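Side-chain contacts in putative lipoprotein YcdA (Bacillus subtilis subsp. subtilis str. 168, PDB 4R4G), which is of unknown function but is probably a membrane-anchored lipoprotein with an Ig-like N-terminal domain and an alpha+beta C-terminal domain: residues L157-D162 with S220-K225; S184-Y189 with N207-I212; D250-K255 with L276-E281; D258-N263 with E269-Y274. One frame throughout, in Å; residues are numbered along the deposited sequence.

Contact 1. Residues L157-D162 with S220-K225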
loop_
_atom_site.group_PDB
_atom_site.type_symbol
_atom_site.label_atom_id
_atom_site.label_comp_id
_atom_site.label_asym_id
_atom_site.label_seq_id
_atom_site.Cartn_x
_atom_site.Cartn_y
_atom_site.Cartn_z
ATOM N N LEU A 157 4.043 14.665 -8.010
ATOM C CA LEU A 157 5.442 14.972 -7.732
ATOM C C LEU A 157 6.405 14.559 -8.788
ATOM O O LEU A 157 7.312 15.328 -9.084
ATOM C CB LEU A 157 5.930 14.313 -6.446
ATOM C CG LEU A 157 5.303 14.689 -5.128
ATOM C CD1 LEU A 157 5.920 13.869 -4.045
ATOM C CD2 LEU A 157 5.462 16.162 -4.837
ATOM N N LEU A 158 6.328 13.309 -9.254
ATOM C CA LEU A 158 7.331 12.785 -10.176
ATOM C C LEU A 158 6.947 12.922 -11.633
ATOM O O LEU A 158 7.821 13.183 -12.456
ATOM C CB LEU A 158 7.613 11.314 -9.836
ATOM C CG LEU A 158 8.343 11.112 -8.507
ATOM C CD1 LEU A 158 8.096 9.786 -7.966
ATOM C CD2 LEU A 158 9.831 11.336 -8.646
ATOM N N PHE A 159 5.667 12.752 -11.957
ATOM C CA PHE A 159 5.222 12.805 -13.342
ATOM C C PHE A 159 4.755 14.177 -13.772
ATOM O O PHE A 159 4.553 14.393 -14.964
ATOM C CB PHE A 159 4.095 11.784 -13.575
ATOM C CG PHE A 159 4.474 10.327 -13.416
ATOM C CD1 PHE A 159 5.807 9.933 -13.376
ATOM C CD2 PHE A 159 3.496 9.347 -13.305
ATOM C CE1 PHE A 159 6.149 8.590 -13.241
ATOM C CE2 PHE A 159 3.841 8.008 -13.151
ATOM C CZ PHE A 159 5.165 7.639 -13.122
ATOM N N GLY A 160 4.567 15.087 -12.823
ATOM C CA GLY A 160 4.051 16.426 -13.098
ATOM C C GLY A 160 2.611 16.396 -13.591
ATOM O O GLY A 160 2.088 17.407 -14.046
ATOM N N LYS A 161 1.958 15.231 -13.500
ATOM C CA LYS A 161 0.593 14.993 -13.937
ATOM C C LYS A 161 -0.400 15.700 -13.019
ATOM O O LYS A 161 -0.113 15.933 -11.841
ATOM C CB LYS A 161 0.326 13.469 -13.952
ATOM C CG LYS A 161 -0.708 12.991 -14.973
ATOM C CD LYS A 161 -0.773 11.455 -15.038
ATOM C CE LYS A 161 -2.040 10.936 -15.692
ATOM N NZ LYS A 161 -2.310 9.506 -15.354
ATOM N N ASP A 162 -1.558 16.066 -13.583
ATOM C CA ASP A 162 -2.683 16.633 -12.851
ATOM C C ASP A 162 -3.435 15.481 -12.165
ATOM O O ASP A 162 -3.318 14.323 -12.599
ATOM C CB ASP A 162 -3.603 17.425 -13.797
ATOM C CG ASP A 162 -3.314 18.914 -13.838
ATOM O OD1 ASP A 162 -3.002 19.490 -12.762
ATOM O OD2 ASP A 162 -3.458 19.522 -14.939
ATOM N N SER A 220 8.621 5.886 -17.806
ATOM C CA SER A 220 8.825 5.165 -16.550
ATOM C C SER A 220 7.479 4.733 -16.049
ATOM O O SER A 220 6.444 5.328 -16.406
ATOM C CB SER A 220 9.596 5.988 -15.523
ATOM O OG SER A 220 8.718 6.708 -14.678
ATOM N N SER A 221 7.486 3.667 -15.253
ATOM C CA SER A 221 6.254 3.097 -14.730
ATOM C C SER A 221 6.348 2.753 -13.259
ATOM O O SER A 221 7.425 2.427 -12.754
ATOM C CB SER A 221 5.898 1.842 -15.512
ATOM O OG SER A 221 4.556 1.471 -15.253
ATOM N N ILE A 222 5.201 2.810 -12.584
ATOM C CA ILE A 222 5.043 2.402 -11.199
ATOM C C ILE A 222 3.818 1.487 -11.079
ATOM O O ILE A 222 2.724 1.818 -11.543
ATOM C CB ILE A 222 4.990 3.575 -10.193
ATOM C CG1 ILE A 222 4.745 3.038 -8.766
ATOM C CG2 ILE A 222 3.938 4.637 -10.589
ATOM C CD1 ILE A 222 5.051 3.967 -7.598
ATOM N N GLN A 223 4.023 0.331 -10.467
ATOM C CA GLN A 223 2.958 -0.585 -10.088
ATOM C C GLN A 223 2.931 -0.528 -8.580
ATOM O O GLN A 223 3.955 -0.827 -7.955
ATOM C CB GLN A 223 3.195 -2.010 -10.619
ATOM C CG GLN A 223 2.844 -2.228 -12.092
ATOM C CD GLN A 223 2.920 -3.698 -12.454
ATOM O OE1 GLN A 223 3.921 -4.172 -13.009
ATOM N NE2 GLN A 223 1.878 -4.463 -12.118
ATOM N N ALA A 224 1.830 -0.035 -7.992
ATOM C CA ALA A 224 1.725 0.111 -6.534
ATOM C C ALA A 224 0.696 -0.855 -5.927
ATOM O O ALA A 224 -0.470 -0.886 -6.337
ATOM C CB ALA A 224 1.363 1.546 -6.178
ATOM N N LYS A 225 1.128 -1.645 -4.943
ATOM C CA LYS A 225 0.238 -2.575 -4.259
ATOM C C LYS A 225 0.392 -2.459 -2.775
ATOM O O LYS A 225 1.511 -2.551 -2.287
ATOM C CB LYS A 225 0.517 -4.031 -4.680
ATOM C CG LYS A 225 -0.566 -4.976 -4.177
ATOM C CD LYS A 225 -0.198 -6.439 -4.167
ATOM C CE LYS A 225 -1.286 -7.156 -3.394
ATOM N NZ LYS A 225 -1.184 -8.639 -3.451
#

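Contact 2. Residues S184-Y189 with N207-I212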
loop_
_atom_site.group_PDB
_atom_site.type_symbol
_atom_site.label_atom_id
_atom_site.label_comp_id
_atom_site.label_asym_id
_atom_site.label_seq_id
_atom_site.Cartn_x
_atom_site.Cartn_y
_atom_site.Cartn_z
ATOM N N SER A 184 13.673 21.394 -3.369
ATOM C CA SER A 184 14.580 20.404 -2.802
ATOM C C SER A 184 15.349 19.692 -3.931
ATOM O O SER A 184 16.558 19.503 -3.815
ATOM C CB SER A 184 13.784 19.412 -1.957
ATOM O OG SER A 184 14.552 18.306 -1.515
ATOM N N ALA A 185 14.648 19.365 -5.040
ATOM C CA ALA A 185 15.197 18.686 -6.209
ATOM C C ALA A 185 16.217 19.554 -6.954
ATOM O O ALA A 185 17.231 19.023 -7.390
ATOM C CB ALA A 185 14.076 18.285 -7.148
ATOM N N LYS A 186 15.949 20.870 -7.107
ATOM C CA LYS A 186 16.840 21.824 -7.767
ATOM C C LYS A 186 18.095 22.048 -6.945
ATOM O O LYS A 186 19.196 22.082 -7.502
ATOM C CB LYS A 186 16.134 23.166 -7.994
ATOM C CG LYS A 186 15.180 23.164 -9.177
ATOM C CD LYS A 186 14.713 24.561 -9.541
ATOM C CE LYS A 186 13.690 25.111 -8.596
ATOM N NZ LYS A 186 13.304 26.491 -8.949
ATOM N N ASP A 187 17.922 22.210 -5.619
ATOM C CA ASP A 187 18.995 22.435 -4.655
ATOM C C ASP A 187 19.923 21.218 -4.597
ATOM O O ASP A 187 21.147 21.373 -4.567
ATOM C CB ASP A 187 18.401 22.753 -3.264
ATOM C CG ASP A 187 17.781 24.145 -3.103
ATOM O OD1 ASP A 187 17.567 24.839 -4.138
ATOM O OD2 ASP A 187 17.501 24.537 -1.948
ATOM N N GLY A 188 19.326 20.032 -4.635
ATOM C CA GLY A 188 20.040 18.763 -4.626
ATOM C C GLY A 188 20.792 18.505 -5.910
ATOM O O GLY A 188 21.865 17.900 -5.879
ATOM N N TYR A 189 20.235 18.971 -7.050
ATOM C CA TYR A 189 20.851 18.833 -8.371
ATOM C C TYR A 189 22.147 19.655 -8.420
ATOM O O TYR A 189 23.191 19.122 -8.803
ATOM C CB TYR A 189 19.877 19.247 -9.510
ATOM C CG TYR A 189 20.521 19.194 -10.880
ATOM C CD1 TYR A 189 20.553 18.011 -11.615
ATOM C CD2 TYR A 189 21.161 20.311 -11.418
ATOM C CE1 TYR A 189 21.197 17.942 -12.852
ATOM C CE2 TYR A 189 21.820 20.249 -12.646
ATOM C CZ TYR A 189 21.829 19.064 -13.363
ATOM O OH TYR A 189 22.470 19.006 -14.576
ATOM N N ASN A 207 13.421 24.174 -16.289
ATOM C CA ASN A 207 13.237 23.399 -17.510
ATOM C C ASN A 207 13.754 21.976 -17.318
ATOM O O ASN A 207 13.177 21.050 -17.892
ATOM C CB ASN A 207 13.901 24.070 -18.708
ATOM C CG ASN A 207 13.029 25.090 -19.403
ATOM O OD1 ASN A 207 11.911 25.417 -18.969
ATOM N ND2 ASN A 207 13.531 25.625 -20.507
ATOM N N ILE A 208 14.798 21.808 -16.471
ATOM C CA ILE A 208 15.389 20.515 -16.123
ATOM C C ILE A 208 14.341 19.684 -15.338
ATOM O O ILE A 208 14.066 18.543 -15.708
ATOM C CB ILE A 208 16.746 20.701 -15.362
ATOM C CG1 ILE A 208 17.899 20.907 -16.375
ATOM C CG2 ILE A 208 17.055 19.515 -14.413
ATOM C CD1 ILE A 208 19.205 21.428 -15.816
ATOM N N VAL A 209 13.735 20.273 -14.307
ATOM C CA VAL A 209 12.714 19.636 -13.475
ATOM C C VAL A 209 11.510 19.258 -14.316
ATOM O O VAL A 209 11.087 18.100 -14.284
ATOM C CB VAL A 209 12.305 20.561 -12.316
ATOM C CG1 VAL A 209 11.202 19.938 -11.473
ATOM C CG2 VAL A 209 13.510 20.906 -11.457
ATOM N N ASN A 210 10.986 20.218 -15.099
ATOM C CA ASN A 210 9.823 19.998 -15.944
ATOM C C ASN A 210 10.099 18.959 -17.048
ATOM O O ASN A 210 9.203 18.172 -17.373
ATOM C CB ASN A 210 9.319 21.309 -16.516
ATOM C CG ASN A 210 8.782 22.261 -15.461
ATOM O OD1 ASN A 210 8.358 21.863 -14.356
ATOM N ND2 ASN A 210 8.786 23.550 -15.787
ATOM N N GLY A 211 11.333 18.918 -17.548
ATOM C CA GLY A 211 11.764 17.940 -18.544
ATOM C C GLY A 211 11.875 16.540 -17.971
ATOM O O GLY A 211 11.345 15.595 -18.561
ATOM N N ILE A 212 12.557 16.390 -16.809
ATOM C CA ILE A 212 12.696 15.102 -16.098
ATOM C C ILE A 212 11.301 14.535 -15.821
ATOM O O ILE A 212 11.048 13.383 -16.155
ATOM C CB ILE A 212 13.535 15.221 -14.791
ATOM C CG1 ILE A 212 15.030 15.366 -15.108
ATOM C CG2 ILE A 212 13.311 14.035 -13.882
ATOM C CD1 ILE A 212 15.828 15.953 -13.977
#

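Contact 3. Residues D250-K255 with L276-E281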
loop_
_atom_site.group_PDB
_atom_site.type_symbol
_atom_site.label_atom_id
_atom_site.label_comp_id
_atom_site.label_asym_id
_atom_site.label_seq_id
_atom_site.Cartn_x
_atom_site.Cartn_y
_atom_site.Cartn_z
ATOM N N ASP A 250 26.992 10.815 -21.867
ATOM C CA ASP A 250 27.523 10.845 -23.233
ATOM C C ASP A 250 26.691 11.749 -24.146
ATOM O O ASP A 250 27.267 12.537 -24.878
ATOM C CB ASP A 250 27.623 9.423 -23.819
ATOM C CG ASP A 250 28.530 8.474 -23.042
ATOM O OD1 ASP A 250 29.665 8.880 -22.704
ATOM O OD2 ASP A 250 28.118 7.314 -22.808
ATOM N N ARG A 251 25.356 11.680 -24.062
ATOM C CA ARG A 251 24.458 12.499 -24.876
ATOM C C ARG A 251 24.722 13.968 -24.680
ATOM O O ARG A 251 24.742 14.711 -25.663
ATOM C CB ARG A 251 23.001 12.204 -24.545
ATOM C CG ARG A 251 22.607 10.785 -24.836
ATOM C CD ARG A 251 21.190 10.586 -24.397
ATOM N NE ARG A 251 20.320 10.478 -25.555
ATOM C CZ ARG A 251 19.750 9.349 -25.926
ATOM N NH1 ARG A 251 19.927 8.245 -25.218
ATOM N NH2 ARG A 251 18.996 9.311 -27.010
ATOM N N ILE A 252 24.927 14.398 -23.418
ATOM C CA ILE A 252 25.210 15.803 -23.146
ATOM C C ILE A 252 26.637 16.081 -23.599
ATOM O O ILE A 252 26.842 17.026 -24.359
ATOM C CB ILE A 252 24.915 16.215 -21.682
ATOM C CG1 ILE A 252 23.392 16.155 -21.418
ATOM C CG2 ILE A 252 25.429 17.626 -21.395
ATOM C CD1 ILE A 252 23.045 15.739 -20.072
ATOM N N GLU A 253 27.593 15.200 -23.234
ATOM C CA GLU A 253 28.999 15.283 -23.661
ATOM C C GLU A 253 29.065 15.479 -25.193
ATOM O O GLU A 253 29.768 16.380 -25.648
ATOM C CB GLU A 253 29.773 14.010 -23.214
ATOM C CG GLU A 253 31.278 13.976 -23.511
ATOM C CD GLU A 253 31.911 12.589 -23.473
ATOM O OE1 GLU A 253 31.811 11.906 -22.427
ATOM O OE2 GLU A 253 32.503 12.179 -24.499
ATOM N N ASP A 254 28.267 14.699 -25.966
ATOM C CA ASP A 254 28.229 14.762 -27.431
ATOM C C ASP A 254 27.530 16.038 -27.926
ATOM O O ASP A 254 27.945 16.587 -28.934
ATOM C CB ASP A 254 27.579 13.498 -28.060
ATOM C CG ASP A 254 28.269 12.156 -27.769
ATOM O OD1 ASP A 254 29.523 12.112 -27.740
ATOM O OD2 ASP A 254 27.558 11.148 -27.608
ATOM N N LYS A 255 26.516 16.528 -27.221
ATOM C CA LYS A 255 25.820 17.745 -27.640
ATOM C C LYS A 255 26.675 18.987 -27.340
ATOM O O LYS A 255 26.635 19.974 -28.092
ATOM C CB LYS A 255 24.439 17.837 -26.970
ATOM C CG LYS A 255 23.302 17.259 -27.819
ATOM C CD LYS A 255 22.613 18.377 -28.588
ATOM C CE LYS A 255 21.258 18.026 -29.143
ATOM N NZ LYS A 255 20.566 19.235 -29.686
ATOM N N LEU A 276 22.996 22.656 -19.628
ATOM C CA LEU A 276 21.796 22.683 -18.795
ATOM C C LEU A 276 20.523 22.871 -19.645
ATOM O O LEU A 276 19.413 22.556 -19.179
ATOM C CB LEU A 276 21.913 23.804 -17.735
ATOM C CG LEU A 276 23.055 23.676 -16.711
ATOM C CD1 LEU A 276 23.328 24.980 -16.049
ATOM C CD2 LEU A 276 22.783 22.598 -15.668
ATOM N N GLN A 277 20.694 23.396 -20.875
ATOM C CA GLN A 277 19.617 23.627 -21.829
ATOM C C GLN A 277 19.249 22.344 -22.587
ATOM O O GLN A 277 18.058 22.095 -22.790
ATOM C CB GLN A 277 19.996 24.719 -22.837
ATOM C CG GLN A 277 19.935 26.144 -22.307
ATOM C CD GLN A 277 20.602 27.137 -23.241
ATOM O OE1 GLN A 277 20.563 27.013 -24.481
ATOM N NE2 GLN A 277 21.226 28.160 -22.656
ATOM N N VAL A 278 20.258 21.568 -23.063
ATOM C CA VAL A 278 20.004 20.336 -23.819
ATOM C C VAL A 278 19.525 19.208 -22.903
ATOM O O VAL A 278 18.774 18.353 -23.379
ATOM C CB VAL A 278 21.187 19.852 -24.697
ATOM C CG1 VAL A 278 21.393 20.760 -25.901
ATOM C CG2 VAL A 278 22.476 19.693 -23.896
ATOM N N TYR A 279 19.960 19.206 -21.605
ATOM C CA TYR A 279 19.636 18.198 -20.576
ATOM C C TYR A 279 18.143 17.780 -20.650
ATOM O O TYR A 279 17.893 16.591 -20.867
ATOM C CB TYR A 279 20.006 18.679 -19.149
ATOM C CG TYR A 279 19.930 17.593 -18.093
ATOM C CD1 TYR A 279 18.709 17.028 -17.726
ATOM C CD2 TYR A 279 21.071 17.149 -17.439
ATOM C CE1 TYR A 279 18.638 16.005 -16.776
ATOM C CE2 TYR A 279 21.013 16.122 -16.491
ATOM C CZ TYR A 279 19.791 15.571 -16.144
ATOM O OH TYR A 279 19.731 14.568 -15.204
ATOM N N PRO A 280 17.153 18.717 -20.536
ATOM C CA PRO A 280 15.740 18.305 -20.631
ATOM C C PRO A 280 15.374 17.564 -21.921
ATOM O O PRO A 280 14.673 16.551 -21.887
ATOM C CB PRO A 280 14.981 19.643 -20.583
ATOM C CG PRO A 280 15.897 20.591 -19.921
ATOM C CD PRO A 280 17.268 20.174 -20.285
ATOM N N GLU A 281 15.858 18.066 -23.051
ATOM C CA GLU A 281 15.516 17.547 -24.368
ATOM C C GLU A 281 16.142 16.180 -24.605
ATOM O O GLU A 281 15.505 15.328 -25.236
ATOM C CB GLU A 281 15.885 18.574 -25.458
ATOM C CG GLU A 281 15.293 19.982 -25.237
ATOM C CD GLU A 281 13.898 20.137 -24.623
ATOM O OE1 GLU A 281 12.920 19.601 -25.196
ATOM O OE2 GLU A 281 13.782 20.812 -23.571
#

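Contact 4. Residues D258-N263 with E269-Y274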
loop_
_atom_site.group_PDB
_atom_site.type_symbol
_atom_site.label_atom_id
_atom_site.label_comp_id
_atom_site.label_asym_id
_atom_site.label_seq_id
_atom_site.Cartn_x
_atom_site.Cartn_y
_atom_site.Cartn_z
ATOM N N ASP A 258 29.423 19.094 -29.945
ATOM C CA ASP A 258 28.738 19.592 -31.143
ATOM C C ASP A 258 28.573 21.127 -31.103
ATOM O O ASP A 258 28.423 21.727 -32.161
ATOM C CB ASP A 258 27.361 18.910 -31.289
ATOM C CG ASP A 258 26.805 18.904 -32.700
ATOM O OD1 ASP A 258 26.431 19.990 -33.197
ATOM O OD2 ASP A 258 26.709 17.812 -33.293
ATOM N N TYR A 259 28.614 21.744 -29.885
ATOM C CA TYR A 259 28.531 23.192 -29.596
ATOM C C TYR A 259 29.932 23.864 -29.616
ATOM O O TYR A 259 30.029 25.084 -29.794
ATOM C CB TYR A 259 27.850 23.400 -28.236
ATOM C CG TYR A 259 27.847 24.811 -27.688
ATOM C CD1 TYR A 259 26.956 25.766 -28.171
ATOM C CD2 TYR A 259 28.670 25.168 -26.623
ATOM C CE1 TYR A 259 26.917 27.054 -27.639
ATOM C CE2 TYR A 259 28.634 26.451 -26.077
ATOM C CZ TYR A 259 27.753 27.391 -26.586
ATOM O OH TYR A 259 27.706 28.655 -26.047
ATOM N N TYR A 260 31.000 23.064 -29.390
ATOM C CA TYR A 260 32.400 23.491 -29.467
ATOM C C TYR A 260 32.834 23.406 -30.942
ATOM O O TYR A 260 33.574 24.288 -31.392
ATOM C CB TYR A 260 33.321 22.669 -28.535
ATOM C CG TYR A 260 33.407 23.193 -27.113
ATOM C CD1 TYR A 260 33.859 24.485 -26.849
ATOM C CD2 TYR A 260 33.101 22.374 -26.028
ATOM C CE1 TYR A 260 33.956 24.966 -25.542
ATOM C CE2 TYR A 260 33.196 22.844 -24.717
ATOM C CZ TYR A 260 33.619 24.143 -24.478
ATOM O OH TYR A 260 33.729 24.609 -23.190
ATOM N N SER A 261 32.327 22.358 -31.694
ATOM C CA SER A 261 32.577 22.156 -33.133
ATOM C C SER A 261 31.913 23.287 -33.943
ATOM O O SER A 261 32.306 23.544 -35.091
ATOM C CB SER A 261 32.072 20.789 -33.594
ATOM O OG SER A 261 33.010 19.755 -33.340
ATOM N N LYS A 262 30.921 23.981 -33.318
ATOM C CA LYS A 262 30.167 25.133 -33.817
ATOM C C LYS A 262 30.988 26.419 -33.524
ATOM O O LYS A 262 31.620 26.988 -34.426
ATOM C CB LYS A 262 28.783 25.214 -33.107
ATOM C CG LYS A 262 27.618 24.422 -33.699
ATOM C CD LYS A 262 26.294 24.750 -32.954
ATOM C CE LYS A 262 25.773 23.655 -32.037
ATOM N NZ LYS A 262 24.886 24.190 -30.960
ATOM N N ASN A 263 30.987 26.831 -32.223
ATOM C CA ASN A 263 31.650 27.995 -31.628
ATOM C C ASN A 263 32.867 27.542 -30.806
ATOM O O ASN A 263 32.711 27.033 -29.690
ATOM C CB ASN A 263 30.642 28.778 -30.746
ATOM C CG ASN A 263 31.191 29.981 -29.993
ATOM O OD1 ASN A 263 32.122 30.672 -30.438
ATOM N ND2 ASN A 263 30.586 30.291 -28.849
ATOM N N GLU A 269 31.445 28.999 -18.991
ATOM C CA GLU A 269 30.094 29.425 -18.624
ATOM C C GLU A 269 29.111 29.166 -19.783
ATOM O O GLU A 269 28.065 28.541 -19.548
ATOM C CB GLU A 269 30.065 30.904 -18.190
ATOM C CG GLU A 269 28.863 31.247 -17.315
ATOM C CD GLU A 269 28.551 32.714 -17.075
ATOM O OE1 GLU A 269 28.996 33.569 -17.876
ATOM O OE2 GLU A 269 27.803 33.004 -16.112
ATOM N N GLU A 270 29.460 29.626 -21.023
ATOM C CA GLU A 270 28.658 29.443 -22.248
ATOM C C GLU A 270 28.243 27.966 -22.440
ATOM O O GLU A 270 27.055 27.671 -22.629
ATOM C CB GLU A 270 29.448 29.898 -23.488
ATOM C CG GLU A 270 29.560 31.397 -23.718
ATOM C CD GLU A 270 30.648 31.779 -24.706
ATOM O OE1 GLU A 270 30.511 31.459 -25.911
ATOM O OE2 GLU A 270 31.648 32.394 -24.270
ATOM N N ALA A 271 29.249 27.057 -22.367
ATOM C CA ALA A 271 29.137 25.611 -22.531
ATOM C C ALA A 271 28.350 24.956 -21.396
ATOM O O ALA A 271 27.604 24.014 -21.662
ATOM C CB ALA A 271 30.518 24.993 -22.629
ATOM N N VAL A 272 28.514 25.439 -20.141
ATOM C CA VAL A 272 27.784 24.915 -18.978
ATOM C C VAL A 272 26.299 25.249 -19.142
ATOM O O VAL A 272 25.463 24.356 -19.028
ATOM C CB VAL A 272 28.362 25.426 -17.625
ATOM C CG1 VAL A 272 27.321 25.379 -16.501
ATOM C CG2 VAL A 272 29.596 24.627 -17.232
ATOM N N LYS A 273 25.986 26.520 -19.454
ATOM C CA LYS A 273 24.620 26.994 -19.653
ATOM C C LYS A 273 23.933 26.216 -20.784
ATOM O O LYS A 273 22.795 25.779 -20.598
ATOM C CB LYS A 273 24.590 28.515 -19.892
ATOM C CG LYS A 273 24.527 29.275 -18.558
ATOM C CD LYS A 273 25.115 30.683 -18.589
ATOM C CE LYS A 273 25.055 31.316 -17.215
ATOM N NZ LYS A 273 25.282 32.784 -17.261
ATOM N N TYR A 274 24.653 25.946 -21.892
ATOM C CA TYR A 274 24.123 25.175 -23.013
ATOM C C TYR A 274 23.849 23.729 -22.591
ATOM O O TYR A 274 22.841 23.153 -23.011
ATOM C CB TYR A 274 25.078 25.221 -24.213
ATOM C CG TYR A 274 24.639 24.361 -25.381
ATOM C CD1 TYR A 274 23.621 24.778 -26.238
ATOM C CD2 TYR A 274 25.242 23.134 -25.636
ATOM C CE1 TYR A 274 23.209 23.986 -27.313
ATOM C CE2 TYR A 274 24.840 22.336 -26.707
ATOM C CZ TYR A 274 23.838 22.775 -27.556
ATOM O OH TYR A 274 23.444 21.980 -28.609
#

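Contact 1. Residues L157-D162 with S220-K225
A small, mostly apolar loop-to-strand contact sets the ring of F159, in the loop that follows helix 145-157, against S220, just before strand 221-230, and I222 within it. The backbones stay well apart, with 9.0 Å between F159 CA and S220 CA, and the phenyl group spans the gap. CG of F159 lies anti to its own carbonyl carbon (chi1 -65°), which carries the far end of the ring out to the strand. There CZ meets CG2 of I222 at 4.1 Å, the two side chains running at a slant to each other. The neighbouring ring carbon, F159 CE1, lies 3.5 Å from OG of S220. That hydroxyl has its polar partner in L216 O on the preceding helix, so toward the ring it offers van der Waals contact. V154 of helix 145-157 touches both F159 and I222 and extends the apolar patch. Directly after F159, G160 leaves the helical conformation with positive phi, and the chain turns away from the strand. Packing of the loop after a helix on the first strand of a mixed sheet suits the alpha+beta C-terminal domain, whose DUF5105 family is grouped with the NTF2-like folds.

Contact 2. Residues S184-Y189 with N207-I212
K186 is the first residue of helix 174-192 in this segment to touch helix 203-219, and it does so with its aliphatic part: CG lies 3.6 Å from CG2 of V209. The two side chains cross at about a right angle, close to where the backbones come nearest, with 7.4 Å between K186 CA and V209 CA. V209 uses the methyl that stands beside its backbone N, while CG1 is anti to that N (chi1 178°). Past CG the lysine bends at chi3 (-75°), and its ammonium group leaves the interface for a polar cluster: NZ forms salt bridges with D206 and E183 and a hydrogen bond with the carbonyl oxygen of A200. One turn on, Y189 N bonds to A185 O at 3.0 Å, and the tyrosine side chain heads for the second helix. Its ring reaches I208 with ring carbon CE2, which is 4.3 Å from I208 CD1, and OH is equally far from that methyl. I208 also packs on L276 and P280 of helix 268-283, and Y189 on L276, so this end of the contact continues into a third helix. A tetraethylene glycol molecule, probably from crystallisation, lies about 4 Å from the side chain of Y189. The contact therefore divides its chemistry: methyl, methylene and ring carbons join the two helices, while the lysine charge is met by E183 and D206, one from each helix, which would be expected to favour its protonated form.

Contact 3. Residues D250-K255 with L276-E281
K255 N donates to R251 O at 3.0 Å, a routine bond of a helix whose spacing puts I252 and K255 on one face, K255 against V278 and I252 against V278 and Y279. The contact belongs to a helical hairpin: helices 248-260 and 268-283 run in broadly opposite but strongly inclined directions, their local N-to-C directions 132° apart, with the axes of the two short segments 9.8 Å from each other at closest approach. I252 and Y279 mark the point where the backbones are nearest. At the far end of the isoleucine, CD1 touches the tyrosine ring near CD2 and CG, the two side chains slanting across each other. The other branch, I252 CG2, faces V278 CG2 more loosely, at 4.4 Å. V278 is buried and receives both partners from the first helix: CG2 meets the isoleucine methyl and K255 CB, while CG1 meets the outer part of the lysine chain. A bend at chi2 (-96°) folds K255 over that second methyl, so its methylenes cover the valine at the margin of the interface. K255 also touches Y274 and E282 along the same opposing helix. Y279, for its part, packs on I208 and I212, which links the hairpin to helix 203-219. Just beyond, the helix is kinked at P280, whose ring nitrogen has no hydrogen to give to the preceding turn. The closest approach to the tyrosine is I252 CD1 to Y279 CD2, 3.6 Å; on the lysine side, K255 CD lies 3.8 Å from V278 CG1.

Contact 4. Residues D258-N263 with E269-Y274
Y259 and Y274 form an offset aromatic stack, ring centroids 4.4 Å apart and planes only 10° from parallel. The side chains slide past each other in opposite directions, each with CG anti to its backbone N (chi1 172° for Y259 and 176° for Y274), and each ring lies near the root of the other. CB of Y274 sits over the face of the Y259 ring, a CH-pi contact 4.1 Å from the centroid, and CB of Y259 lies 3.5 Å from CE2 of Y274. Apolar packing continues along helix 268-283. CE2 of Y259 approaches A271 at its CA, 3.7 Å away. Y260 brings the phenol end of its ring to the same alanine, its CZ lying 3.7 Å from A271 CB. These residues close the tip of the helical hairpin, where helix 248-260 gives way to the connecting loop and the chain returns in helix 268-283. A separate van der Waals contact brings the hydroxyl oxygen of Y259 against CB of E270. Polar contacts sit at the margin. N263 ND2 gives a weak hydrogen bond to E270 OE1 (3.2 Å), amide and carboxylate nearly coplanar but the N-H poorly aimed. Both groups have partners in the loop, E270 OE2 with S267 OG and N263 OD1 with S265 OG. The ammonium group of K262 lies in the plane of the Y259 ring at its edge, and 3.5 Å from Y274 OH. On the helix itself, K273 NZ forms a salt bridge with E269 OE2, approaching from above the carboxylate plane.

How the contacts relate
All four contacts lie in the C-terminal region assigned to DUF5105, on one side of the chain's centre, and move progressively farther from that centre. Contact 2 is nested along the chain within the loop closed by contact 1; helix 203-219 leads from it into strand 221-230, and their centres are 16 Å apart. Contacts 3 and 4 come later and share helices 248-260 and 268-283, contact 4 nested inside contact 3 with centres 11 Å apart. Contact 2 touches contact 3 through I208, Y189, L276 and Y279, and contact 3 touches contact 4 through K255 O and Y274 CE2, carrying helical packing out to the hairpin tip. Contact 1 touches none of them and is joined to contact 2 through the chain.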